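Local coordinates for kinesin-like protein (Caenorhabditis elegans, PDB 5X3E) that is a kinesin-6 motor that probably couples ATP hydrolysis to movement along microtubules, as other kinesins do, and is captured here in its nucleotide-free state, at residues C40-Y45 with P50-I55; I60-P65 with D416-N421; L115-G120 with M361-C366. One frame throughout, in Å; residues are numbered along the deposited sequence.

Interaction 1 (C40-Y45 with P50-I55); sequences CRLCPY and PSLIAI
Leu-42 meets Leu-52 and Ala-54 in an apolar contact between two sheets of the kinesin motor domain: strand 37-42 belongs to the large central sheet, strand 52-54 to the edge of the small antiparallel one. Residues 42-45 and 50-54 run 145° apart, roughly antiparallel; Leu-42 CA and Ala-54 CA are 8.4 Å apart. At that separation the strand backbones do not pair, and the leucine side chains meet across it. Leu-42 points toward the other strand, with CG anti to its carbonyl carbon (chi1 -50°). Its CD2 meets CD2 of Leu-52 tip to tip at 3.5 Å, while Leu-42 CD1 reaches Ala-54 CB at 4.2 Å. Ile-60 of the neighbouring strand touches both leucines, and Val-411 of the central sheet also packs on Leu-42. Where the chain leaves strand 37-42, a second patch joins the flanking loops: Tyr-45 and Pro-50 cross at about a right angle, Pro-50 approaching the ring obliquely, with Tyr-45 CE2 3.8 Å from Pro-50 CB. Beyond the segment, Tyr-45 OH makes a weak hydrogen bond to Thr-49 O. Methyl groups, a tyrosine ring and proline carbons supply the contact, which implies that fit and burial of apolar surface, rather than directed bonds, hold Leu-52 and Ala-54 against Leu-42 between the strands.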
ATOM      1  N   CYS A  40      14.305   7.106  -2.320  1.00 71.32           N
ATOM      2  CA  CYS A  40      14.961   6.942  -1.034  1.00 66.58           C
ATOM      3  C   CYS A  40      14.728   8.188  -0.190  1.00 64.31           C
ATOM      4  O   CYS A  40      14.736   9.309  -0.710  1.00 71.89           O
ATOM      5  CB  CYS A  40      16.460   6.672  -1.227  1.00 69.11           C
ATOM      6  SG  CYS A  40      17.387   6.422   0.292  1.00 76.58           S
ATOM      7  N   ARG A  41      14.509   7.991   1.110  1.00 57.37           N
ATOM      8  CA  ARG A  41      14.217   9.090   2.026  1.00 66.78           C
ATOM      9  C   ARG A  41      15.099   8.978   3.260  1.00 70.04           C
ATOM     10  O   ARG A  41      15.026   7.983   3.990  1.00 71.18           O
ATOM     11  CB  ARG A  41      12.745   9.113   2.440  1.00 53.90           C
ATOM     12  CG  ARG A  41      12.443  10.256   3.390  1.00 54.01           C
ATOM     13  CD  ARG A  41      11.043  10.193   3.955  1.00 48.50           C
ATOM     14  NE  ARG A  41      10.633  11.499   4.460  1.00 52.69           N
ATOM     15  CZ  ARG A  41       9.489  11.732   5.089  1.00 57.44           C
ATOM     16  NH1 ARG A  41       8.635  10.741   5.300  1.00 63.36           N
ATOM     17  NH2 ARG A  41       9.199  12.957   5.509  1.00 52.81           N
ATOM     18  N   LEU A  42      15.905  10.013   3.501  1.00 62.40           N
ATOM     19  CA  LEU A  42      16.751  10.063   4.685  1.00 65.54           C
ATOM     20  C   LEU A  42      15.965  10.633   5.865  1.00 70.03           C
ATOM     21  O   LEU A  42      15.259  11.639   5.724  1.00 74.64           O
ATOM     22  CB  LEU A  42      17.979  10.943   4.425  1.00 74.78           C
ATOM     23  CG  LEU A  42      18.844  10.742   3.176  1.00 71.88           C
ATOM     24  CD1 LEU A  42      20.192  11.444   3.345  1.00 76.73           C
ATOM     25  CD2 LEU A  42      19.025   9.291   2.808  1.00 67.08           C
ATOM     26  N   CYS A  43      16.086   9.998   7.019  1.00 67.47           N
ATOM     27  CA  CYS A  43      15.456  10.549   8.208  1.00 78.04           C
ATOM     28  C   CYS A  43      16.377  11.589   8.850  1.00 81.17           C
ATOM     29  O   CYS A  43      17.565  11.666   8.520  1.00 84.54           O
ATOM     30  CB  CYS A  43      15.137   9.435   9.200  1.00 68.71           C
ATOM     31  SG  CYS A  43      16.575   8.500   9.691  1.00 87.55           S
ATOM     32  N   PRO A  44      15.854  12.420   9.754  1.00 76.63           N
ATOM     33  CA  PRO A  44      16.720  13.395  10.433  1.00 87.60           C
ATOM     34  C   PRO A  44      17.851  12.718  11.201  1.00 98.06           C
ATOM     35  O   PRO A  44      17.657  11.691  11.856  1.00106.08           O
ATOM     36  CB  PRO A  44      15.756  14.135  11.371  1.00 95.16           C
ATOM     37  CG  PRO A  44      14.516  13.275  11.430  1.00 85.37           C
ATOM     38  CD  PRO A  44      14.435  12.642  10.084  1.00 73.47           C
ATOM     39  N   TYR A  45      19.047  13.304  11.100  1.00102.46           N
ATOM     40  CA  TYR A  45      20.253  12.782  11.744  1.00104.80           C
ATOM     41  C   TYR A  45      21.093  13.943  12.260  1.00114.45           C
ATOM     42  O   TYR A  45      21.647  14.711  11.466  1.00119.76           O
ATOM     43  CB  TYR A  45      21.066  11.917  10.782  1.00103.56           C
ATOM     44  CG  TYR A  45      22.435  11.551  11.310  1.00112.27           C
ATOM     45  CD1 TYR A  45      22.579  10.823  12.482  1.00112.14           C
ATOM     46  CD2 TYR A  45      23.586  11.935  10.633  1.00113.86           C
ATOM     47  CE1 TYR A  45      23.825  10.491  12.967  1.00112.56           C
ATOM     48  CE2 TYR A  45      24.838  11.605  11.109  1.00119.13           C
ATOM     49  CZ  TYR A  45      24.951  10.880  12.275  1.00121.92           C
ATOM     50  OH  TYR A  45      26.200  10.554  12.753  1.00128.61           O
ATOM     51  N   PRO A  50      28.099  10.519   9.302  1.00120.71           N
ATOM     52  CA  PRO A  50      27.017   9.796   8.628  1.00108.95           C
ATOM     53  C   PRO A  50      27.521   8.599   7.836  1.00111.48           C
ATOM     54  O   PRO A  50      28.639   8.584   7.320  1.00122.62           O
ATOM     55  CB  PRO A  50      26.437  10.865   7.693  1.00 99.24           C
ATOM     56  CG  PRO A  50      27.638  11.683   7.327  1.00109.10           C
ATOM     57  CD  PRO A  50      28.566  11.672   8.514  1.00112.20           C
ATOM     58  N   SER A  51      26.677   7.568   7.753  1.00104.59           N
ATOM     59  CA  SER A  51      27.037   6.403   6.954  1.00105.31           C
ATOM     60  C   SER A  51      26.712   6.590   5.477  1.00111.15           C
ATOM     61  O   SER A  51      27.194   5.808   4.649  1.00115.79           O
ATOM     62  CB  SER A  51      26.335   5.148   7.483  1.00101.52           C
ATOM     63  OG  SER A  51      24.927   5.275   7.412  1.00 95.99           O
ATOM     64  N   LEU A  52      25.914   7.599   5.132  1.00112.63           N
ATOM     65  CA  LEU A  52      25.654   7.931   3.738  1.00110.35           C
ATOM     66  C   LEU A  52      25.187   9.378   3.639  1.00104.24           C
ATOM     67  O   LEU A  52      24.663   9.953   4.597  1.00103.61           O
ATOM     68  CB  LEU A  52      24.639   6.969   3.095  1.00 97.80           C
ATOM     69  CG  LEU A  52      23.172   6.767   3.509  1.00 96.27           C
ATOM     70  CD1 LEU A  52      23.018   6.394   4.979  1.00 98.73           C
ATOM     71  CD2 LEU A  52      22.295   7.963   3.157  1.00 96.68           C
ATOM     72  N   ILE A  53      25.398   9.961   2.459  1.00 94.72           N
ATOM     73  CA  ILE A  53      25.129  11.371   2.192  1.00 94.53           C
ATOM     74  C   ILE A  53      24.448  11.498   0.837  1.00 95.30           C
ATOM     75  O   ILE A  53      24.817  10.814  -0.124  1.00101.91           O
ATOM     76  CB  ILE A  53      26.420  12.221   2.243  1.00116.42           C
ATOM     77  CG1 ILE A  53      26.942  12.309   3.677  1.00121.70           C
ATOM     78  CG2 ILE A  53      26.183  13.621   1.689  1.00114.31           C
ATOM     79  CD1 ILE A  53      25.986  13.039   4.604  1.00127.65           C
ATOM     80  N   ALA A  54      23.452  12.376   0.763  1.00 91.54           N
ATOM     81  CA  ALA A  54      22.779  12.653  -0.495  1.00 85.66           C
ATOM     82  C   ALA A  54      23.618  13.596  -1.349  1.00 91.70           C
ATOM     83  O   ALA A  54      24.300  14.485  -0.833  1.00 97.47           O
ATOM     84  CB  ALA A  54      21.397  13.256  -0.241  1.00 78.75           C
ATOM     85  N   ILE A  55      23.574  13.387  -2.662  1.00 97.32           N
ATOM     86  CA  ILE A  55      24.372  14.178  -3.590  1.00103.93           C
ATOM     87  C   ILE A  55      23.472  14.905  -4.579  1.00119.85           C
ATOM     88  O   ILE A  55      23.146  16.083  -4.396  1.00129.61           O
ATOM     89  CB  ILE A  55      25.379  13.296  -4.347  1.00 98.08           C
ATOM     90  CG1 ILE A  55      26.145  12.394  -3.385  1.00 99.43           C
ATOM     91  CG2 ILE A  55      26.345  14.159  -5.132  1.00100.43           C
ATOM     92  CD1 ILE A  55      27.057  11.425  -4.097  1.00112.98           C
TER

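Interaction 2 (I60-P65 with D416-N421); sequences IQTVLP and DDYDEN
Strand 59-62 ends at Thr-62, and the chain runs on in extended form past the first turn of helix 418-424; the nearest backbone approach is Leu-64 CA to Tyr-418 CA, at 7.7 Å. That turn is closed by Asn-421 N bonding to Asp-417 O at 2.9 Å. Asp-417 occupies the N-cap position, although its carboxylate makes no capping bond. On the helix side one side chain, Tyr-418, makes the contact; its CG is anti to the backbone N (chi1 175°), directing the ring at residues 62-65. Pro-65 lies over one face in a CH-pi contact: its CD sits 4.2 Å from the centroid of the Tyr-418 ring and 24° off the ring normal, displaced toward the rim near CD1. The Thr-62 and Tyr-418 side chains cross at about a right angle, with Thr-62 CG2 3.3 Å from Tyr-418 CE1. The threonine hydroxyl is used elsewhere, since OG1 hydrogen-bonds to Lys-79 O, so that the methyl branch is the one given to the tyrosine. Leu-64 arrives at the phenol end, where its CD1 is 4.0 Å from Tyr-418 CZ, and the carbonyl O of Val-63 approaches CE1 obliquely. With an alanine in place of Tyr-418, the Pro-65 ring would probably lose the aromatic face beneath it and the Thr-62 methyl its main neighbour on the helix. Sequence position suggests that helix 418-424 is the last motor-domain helix, which in kinesins leads into the neck linker. The chemistry is mostly aromatic and aliphatic, with one carbonyl O against the ring and no hydrogen bond between the segments, implying an association at the surface that depends on one ring.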
ATOM      1  N   ILE A  60      23.106   8.913  -3.901  1.00 94.06           N
ATOM      2  CA  ILE A  60      23.506   8.784  -2.502  1.00 91.36           C
ATOM      3  C   ILE A  60      24.852   8.076  -2.449  1.00 96.34           C
ATOM      4  O   ILE A  60      25.052   7.066  -3.131  1.00105.20           O
ATOM      5  CB  ILE A  60      22.460   8.009  -1.676  1.00 83.26           C
ATOM      6  CG1 ILE A  60      21.286   8.913  -1.312  1.00 82.44           C
ATOM      7  CG2 ILE A  60      23.086   7.415  -0.420  1.00 87.72           C
ATOM      8  CD1 ILE A  60      20.301   8.257  -0.387  1.00 85.74           C
ATOM      9  N   GLN A  61      25.771   8.600  -1.641  1.00 93.59           N
ATOM     10  CA  GLN A  61      27.105   8.032  -1.504  1.00101.44           C
ATOM     11  C   GLN A  61      27.272   7.355  -0.150  1.00110.97           C
ATOM     12  O   GLN A  61      26.851   7.889   0.879  1.00106.58           O
ATOM     13  CB  GLN A  61      28.183   9.105  -1.657  1.00 98.59           C
ATOM     14  CG  GLN A  61      29.589   8.567  -1.498  1.00106.60           C
ATOM     15  CD  GLN A  61      30.645   9.637  -1.642  1.00118.37           C
ATOM     16  OE1 GLN A  61      31.604   9.683  -0.871  1.00115.66           O
ATOM     17  NE2 GLN A  61      30.477  10.506  -2.632  1.00123.08           N
ATOM     18  N   THR A  62      27.910   6.189  -0.163  1.00109.27           N
ATOM     19  CA  THR A  62      28.227   5.446   1.048  1.00106.30           C
ATOM     20  C   THR A  62      29.455   6.042   1.738  1.00111.25           C
ATOM     21  O   THR A  62      30.374   6.542   1.084  1.00113.45           O
ATOM     22  CB  THR A  62      28.466   3.979   0.694  1.00112.88           C
ATOM     23  OG1 THR A  62      27.385   3.508  -0.121  1.00117.54           O
ATOM     24  CG2 THR A  62      28.543   3.127   1.930  1.00116.50           C
ATOM     25  N   VAL A  63      29.473   5.976   3.073  1.00113.71           N
ATOM     26  CA  VAL A  63      30.549   6.563   3.875  1.00110.78           C
ATOM     27  C   VAL A  63      30.930   5.597   4.993  1.00108.73           C
ATOM     28  O   VAL A  63      30.131   5.356   5.905  1.00115.25           O
ATOM     29  CB  VAL A  63      30.156   7.926   4.468  1.00105.80           C
ATOM     30  CG1 VAL A  63      31.264   8.448   5.379  1.00 96.09           C
ATOM     31  CG2 VAL A  63      29.834   8.932   3.365  1.00 98.08           C
ATOM     32  N   LEU A  64      32.136   5.040   4.924  1.00109.02           N
ATOM     33  CA  LEU A  64      32.631   4.191   6.002  1.00117.46           C
ATOM     34  C   LEU A  64      32.778   5.004   7.288  1.00126.56           C
ATOM     35  O   LEU A  64      33.417   6.066   7.274  1.00123.61           O
ATOM     36  CB  LEU A  64      33.977   3.564   5.638  1.00114.59           C
ATOM     37  CG  LEU A  64      34.018   2.230   4.893  1.00114.04           C
ATOM     38  CD1 LEU A  64      33.279   2.326   3.574  1.00119.14           C
ATOM     39  CD2 LEU A  64      35.459   1.818   4.657  1.00115.26           C
ATOM     40  N   PRO A  65      32.211   4.545   8.413  1.00130.30           N
ATOM     41  CA  PRO A  65      32.328   5.205   9.721  1.00124.93           C
ATOM     42  C   PRO A  65      33.773   5.327  10.203  1.00121.56           C
ATOM     43  O   PRO A  65      34.463   4.313  10.304  1.00128.12           O
ATOM     44  CB  PRO A  65      31.523   4.288  10.647  1.00125.48           C
ATOM     45  CG  PRO A  65      30.557   3.592   9.741  1.00118.37           C
ATOM     46  CD  PRO A  65      31.312   3.379   8.464  1.00122.46           C
ATOM     47  N   ASP A 416      25.515   3.711  12.827  1.00111.83           N
ATOM     48  CA  ASP A 416      25.130   2.411  13.363  1.00117.34           C
ATOM     49  C   ASP A 416      24.425   1.565  12.309  1.00114.79           C
ATOM     50  O   ASP A 416      24.621   0.345  12.249  1.00122.20           O
ATOM     51  CB  ASP A 416      24.232   2.606  14.580  1.00119.83           C
ATOM     52  CG  ASP A 416      24.978   3.178  15.757  1.00127.01           C
ATOM     53  OD1 ASP A 416      26.226   3.137  15.739  1.00145.15           O
ATOM     54  OD2 ASP A 416      24.318   3.694  16.681  1.00125.20           O
ATOM     55  N   ASP A 417      23.599   2.192  11.469  1.00107.60           N
ATOM     56  CA  ASP A 417      22.831   1.494  10.448  1.00110.21           C
ATOM     57  C   ASP A 417      23.581   1.350   9.129  1.00110.73           C
ATOM     58  O   ASP A 417      22.940   1.196   8.084  1.00106.47           O
ATOM     59  CB  ASP A 417      21.499   2.209  10.199  1.00 96.70           C
ATOM     60  CG  ASP A 417      20.499   2.005  11.319  1.00 96.05           C
ATOM     61  OD1 ASP A 417      20.870   1.416  12.358  1.00 97.97           O
ATOM     62  OD2 ASP A 417      19.337   2.444  11.158  1.00 84.34           O
ATOM     63  N   TYR A 418      24.914   1.380   9.152  1.00111.83           N
ATOM     64  CA  TYR A 418      25.684   1.374   7.911  1.00108.08           C
ATOM     65  C   TYR A 418      25.439   0.101   7.106  1.00108.01           C
ATOM     66  O   TYR A 418      25.006   0.156   5.950  1.00104.90           O
ATOM     67  CB  TYR A 418      27.176   1.525   8.217  1.00117.93           C
ATOM     68  CG  TYR A 418      28.051   1.403   6.990  1.00121.07           C
ATOM     69  CD1 TYR A 418      28.361   2.515   6.222  1.00118.76           C
ATOM     70  CD2 TYR A 418      28.552   0.168   6.586  1.00120.70           C
ATOM     71  CE1 TYR A 418      29.155   2.408   5.101  1.00118.21           C
ATOM     72  CE2 TYR A 418      29.342   0.049   5.459  1.00120.51           C
ATOM     73  CZ  TYR A 418      29.641   1.171   4.719  1.00120.74           C
ATOM     74  OH  TYR A 418      30.430   1.052   3.599  1.00118.91           O
ATOM     75  N   ASP A 419      25.733  -1.060   7.701  1.00112.74           N
ATOM     76  CA  ASP A 419      25.624  -2.318   6.969  1.00111.52           C
ATOM     77  C   ASP A 419      24.191  -2.594   6.530  1.00117.51           C
ATOM     78  O   ASP A 419      23.968  -3.162   5.455  1.00114.11           O
ATOM     79  CB  ASP A 419      26.157  -3.467   7.824  1.00117.87           C
ATOM     80  CG  ASP A 419      27.661  -3.404   8.007  1.00131.55           C
ATOM     81  OD1 ASP A 419      28.358  -3.030   7.042  1.00136.21           O
ATOM     82  OD2 ASP A 419      28.147  -3.720   9.114  1.00136.73           O
ATOM     83  N   GLU A 420      23.209  -2.195   7.340  1.00119.36           N
ATOM     84  CA  GLU A 420      21.818  -2.417   6.964  1.00106.79           C
ATOM     85  C   GLU A 420      21.378  -1.482   5.844  1.00108.92           C
ATOM     86  O   GLU A 420      20.474  -1.826   5.073  1.00118.45           O
ATOM     87  CB  GLU A 420      20.914  -2.259   8.184  1.00106.06           C
ATOM     88  CG  GLU A 420      20.983  -3.428   9.154  1.00115.88           C
ATOM     89  CD  GLU A 420      20.520  -4.731   8.524  1.00123.65           C
ATOM     90  OE1 GLU A 420      19.576  -4.693   7.705  1.00119.80           O
ATOM     91  OE2 GLU A 420      21.101  -5.791   8.847  1.00126.28           O
ATOM     92  N   ASN A 421      21.998  -0.304   5.735  1.00108.69           N
ATOM     93  CA  ASN A 421      21.706   0.566   4.600  1.00 96.72           C
ATOM     94  C   ASN A 421      22.295   0.008   3.311  1.00101.18           C
ATOM     95  O   ASN A 421      21.775   0.279   2.225  1.00101.27           O
ATOM     96  CB  ASN A 421      22.232   1.977   4.862  1.00 82.73           C
ATOM     97  CG  ASN A 421      21.499   2.675   6.000  1.00 85.09           C
ATOM     98  OD1 ASN A 421      20.378   2.308   6.357  1.00 78.60           O
ATOM     99  ND2 ASN A 421      22.134   3.689   6.574  1.00 96.34           N
TER

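Interaction 3 (L115-G120 with M361-C366)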
ATOM      1  N   LEU A 115       0.936   0.219  -6.541  1.00 46.10           N
ATOM      2  CA  LEU A 115       1.520  -0.460  -5.391  1.00 48.19           C
ATOM      3  C   LEU A 115       2.656   0.383  -4.830  1.00 48.91           C
ATOM      4  O   LEU A 115       3.518   0.846  -5.582  1.00 48.05           O
ATOM      5  CB  LEU A 115       2.032  -1.853  -5.782  1.00 49.37           C
ATOM      6  CG  LEU A 115       2.823  -2.654  -4.747  1.00 51.45           C
ATOM      7  CD1 LEU A 115       2.025  -2.847  -3.473  1.00 47.37           C
ATOM      8  CD2 LEU A 115       3.205  -4.001  -5.335  1.00 55.88           C
ATOM      9  N   LEU A 116       2.659   0.581  -3.513  1.00 51.71           N
ATOM     10  CA  LEU A 116       3.673   1.400  -2.856  1.00 46.23           C
ATOM     11  C   LEU A 116       4.201   0.677  -1.626  1.00 49.50           C
ATOM     12  O   LEU A 116       3.421   0.295  -0.746  1.00 52.47           O
ATOM     13  CB  LEU A 116       3.108   2.769  -2.476  1.00 49.14           C
ATOM     14  CG  LEU A 116       4.066   3.909  -2.106  1.00 52.06           C
ATOM     15  CD1 LEU A 116       3.310   5.179  -2.302  1.00 51.18           C
ATOM     16  CD2 LEU A 116       4.573   3.835  -0.670  1.00 45.31           C
ATOM     17  N   PHE A 117       5.520   0.485  -1.572  1.00 55.56           N
ATOM     18  CA  PHE A 117       6.207  -0.097  -0.428  1.00 53.65           C
ATOM     19  C   PHE A 117       6.985   0.974   0.326  1.00 60.35           C
ATOM     20  O   PHE A 117       7.528   1.905  -0.276  1.00 75.14           O
ATOM     21  CB  PHE A 117       7.211  -1.175  -0.848  1.00 54.15           C
ATOM     22  CG  PHE A 117       6.611  -2.353  -1.544  1.00 65.37           C
ATOM     23  CD1 PHE A 117       6.025  -3.381  -0.820  1.00 76.28           C
ATOM     24  CD2 PHE A 117       6.689  -2.463  -2.920  1.00 59.52           C
ATOM     25  CE1 PHE A 117       5.493  -4.485  -1.461  1.00 60.26           C
ATOM     26  CE2 PHE A 117       6.164  -3.559  -3.565  1.00 64.35           C
ATOM     27  CZ  PHE A 117       5.564  -4.575  -2.835  1.00 60.12           C
ATOM     28  N   THR A 118       7.058   0.823   1.645  1.00 53.37           N
ATOM     29  CA  THR A 118       8.077   1.489   2.450  1.00 54.44           C
ATOM     30  C   THR A 118       9.011   0.419   3.002  1.00 55.14           C
ATOM     31  O   THR A 118       8.557  -0.550   3.617  1.00 50.86           O
ATOM     32  CB  THR A 118       7.469   2.323   3.589  1.00 57.32           C
ATOM     33  OG1 THR A 118       6.608   1.514   4.398  1.00 69.60           O
ATOM     34  CG2 THR A 118       6.682   3.498   3.033  1.00 57.01           C
ATOM     35  N   TYR A 119      10.306   0.586   2.750  1.00 60.31           N
ATOM     36  CA  TYR A 119      11.328  -0.395   3.092  1.00 68.93           C
ATOM     37  C   TYR A 119      12.385   0.245   3.985  1.00 75.91           C
ATOM     38  O   TYR A 119      12.621   1.454   3.914  1.00 74.35           O
ATOM     39  CB  TYR A 119      11.977  -0.951   1.817  1.00 67.84           C
ATOM     40  CG  TYR A 119      13.003  -2.033   2.047  1.00 67.37           C
ATOM     41  CD1 TYR A 119      12.640  -3.370   2.037  1.00 70.34           C
ATOM     42  CD2 TYR A 119      14.339  -1.716   2.260  1.00 70.37           C
ATOM     43  CE1 TYR A 119      13.573  -4.365   2.247  1.00 75.28           C
ATOM     44  CE2 TYR A 119      15.278  -2.703   2.473  1.00 77.67           C
ATOM     45  CZ  TYR A 119      14.889  -4.027   2.463  1.00 77.25           C
ATOM     46  OH  TYR A 119      15.817  -5.021   2.668  1.00 85.28           O
ATOM     47  N   GLY A 120      13.007  -0.557   4.835  1.00 71.80           N
ATOM     48  CA  GLY A 120      14.124  -0.071   5.623  1.00 74.47           C
ATOM     49  C   GLY A 120      14.222  -0.772   6.964  1.00 87.71           C
ATOM     50  O   GLY A 120      13.496  -1.717   7.256  1.00 86.64           O
ATOM     51  N   MET A 361      14.193 -10.916   0.446  1.00 75.02           N
ATOM     52  CA  MET A 361      15.127 -11.354  -0.585  1.00 73.53           C
ATOM     53  C   MET A 361      14.388 -11.737  -1.864  1.00 82.58           C
ATOM     54  O   MET A 361      14.852 -11.434  -2.970  1.00 87.91           O
ATOM     55  CB  MET A 361      15.953 -12.530  -0.062  1.00 72.19           C
ATOM     56  CG  MET A 361      17.264 -12.772  -0.784  1.00 95.32           C
ATOM     57  SD  MET A 361      18.243 -14.047   0.039  1.00134.48           S
ATOM     58  CE  MET A 361      18.532 -13.293   1.643  1.00121.60           C
ATOM     59  N   THR A 362      13.235 -12.403  -1.728  1.00 75.31           N
ATOM     60  CA  THR A 362      12.413 -12.727  -2.892  1.00 65.88           C
ATOM     61  C   THR A 362      11.897 -11.466  -3.572  1.00 70.81           C
ATOM     62  O   THR A 362      11.802 -11.410  -4.806  1.00 74.20           O
ATOM     63  CB  THR A 362      11.243 -13.620  -2.477  1.00 58.62           C
ATOM     64  OG1 THR A 362      11.733 -14.752  -1.751  1.00 66.43           O
ATOM     65  CG2 THR A 362      10.475 -14.088  -3.696  1.00 57.73           C
ATOM     66  N   LEU A 363      11.532 -10.455  -2.781  1.00 76.02           N
ATOM     67  CA  LEU A 363      11.085  -9.186  -3.345  1.00 67.49           C
ATOM     68  C   LEU A 363      12.182  -8.538  -4.179  1.00 63.46           C
ATOM     69  O   LEU A 363      11.930  -8.061  -5.292  1.00 60.47           O
ATOM     70  CB  LEU A 363      10.640  -8.245  -2.227  1.00 66.04           C
ATOM     71  CG  LEU A 363      10.104  -6.880  -2.662  1.00 54.85           C
ATOM     72  CD1 LEU A 363       8.929  -7.045  -3.608  1.00 42.75           C
ATOM     73  CD2 LEU A 363       9.722  -6.052  -1.447  1.00 62.06           C
ATOM     74  N   ARG A 364      13.410  -8.513  -3.649  1.00 52.71           N
ATOM     75  CA  ARG A 364      14.542  -7.972  -4.395  1.00 55.33           C
ATOM     76  C   ARG A 364      14.702  -8.680  -5.734  1.00 72.88           C
ATOM     77  O   ARG A 364      14.753  -8.035  -6.788  1.00 85.36           O
ATOM     78  CB  ARG A 364      15.824  -8.089  -3.564  1.00 65.66           C
ATOM     79  CG  ARG A 364      16.786  -6.904  -3.689  1.00 62.68           C
ATOM     80  CD  ARG A 364      18.205  -7.276  -3.261  1.00 85.89           C
ATOM     81  NE  ARG A 364      18.221  -8.165  -2.099  1.00115.33           N
ATOM     82  CZ  ARG A 364      18.304  -7.762  -0.836  1.00117.26           C
ATOM     83  NH1 ARG A 364      18.381  -6.468  -0.551  1.00118.19           N
ATOM     84  NH2 ARG A 364      18.305  -8.655   0.147  1.00104.01           N
ATOM     85  N   GLN A 365      14.782 -10.015  -5.705  1.00 69.89           N
ATOM     86  CA  GLN A 365      14.924 -10.787  -6.935  1.00 72.46           C
ATOM     87  C   GLN A 365      13.790 -10.493  -7.909  1.00 79.47           C
ATOM     88  O   GLN A 365      14.009 -10.409  -9.123  1.00 87.42           O
ATOM     89  CB  GLN A 365      14.977 -12.283  -6.609  1.00 71.05           C
ATOM     90  CG  GLN A 365      16.085 -12.673  -5.645  1.00 86.62           C
ATOM     91  CD  GLN A 365      15.965 -14.109  -5.168  1.00 94.71           C
ATOM     92  OE1 GLN A 365      15.196 -14.897  -5.720  1.00 94.97           O
ATOM     93  NE2 GLN A 365      16.727 -14.456  -4.135  1.00 92.92           N
ATOM     94  N   CYS A 366      12.570 -10.327  -7.395  1.00 65.99           N
ATOM     95  CA  CYS A 366      11.421 -10.153  -8.276  1.00 61.30           C
ATOM     96  C   CYS A 366      11.434  -8.800  -8.980  1.00 69.96           C
ATOM     97  O   CYS A 366      11.136  -8.728 -10.178  1.00 73.34           O
ATOM     98  CB  CYS A 366      10.126 -10.365  -7.498  1.00 59.01           C
ATOM     99  SG  CYS A 366       9.796 -12.119  -7.186  1.00 60.90           S
TER
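Cys-366 N donates to Thr-362 O at 2.9 Å, an i to i+4 bond within helix 350-375, and the turn it helps close presents Leu-363 to Phe-117, while Arg-364 extends its guanidinium end toward Tyr-119. This is strand-against-helix packing in the P-loop NTPase fold: strand 114-119 lies inside the central sheet, between parallel neighbours 325-333 and 404-411, and leads into a sequence that fits the Walker A loop from Gly-120 to Thr-127. The helix is probably the relay (switch II) helix of kinesins. Leu-363, with CG anti to the backbone N (chi1 -178°), sends CD1 obliquely to the Phe-117 ring, 4.2 Å from CZ. One face of that ring is covered within the strand by Leu-115, whose CD1 stands 4.0 Å above the Phe-117 plane. Tyr-119 also points at the helix, while its ring makes an edge-to-face contact with Phe-427. At Gly-120, phi of 149° would drive any CB into the preceding carbonyl O, and its own O accepts a hydrogen bond from Lys-126 NZ. From the residue after Leu-363, the Arg-364 guanidinium is met obliquely by the phenol, NH1 lying 4.4 Å from Tyr-119 OH.

Interaction 3 is the buried one, its centre about 12 Å from the centre of the chain; interaction 1 is partly buried and interaction 2 lies at the surface. The first two are continuous: their centres are about 9 Å apart, strands 52-54 and 59-62 are neighbours in the small sheet, and Ser-51 O is 2.8 Å from Val-63 N in a probable hydrogen bond. Together they bring that sheet against both strand 37-42 and helix 418-424. Interaction 3 shares the central sheet with interaction 1 but does not touch it, their centres being about 20 Å apart. Aliphatic tips dominate interaction 1, one tyrosine interaction 2, and aromatic groups facing a helix interaction 3.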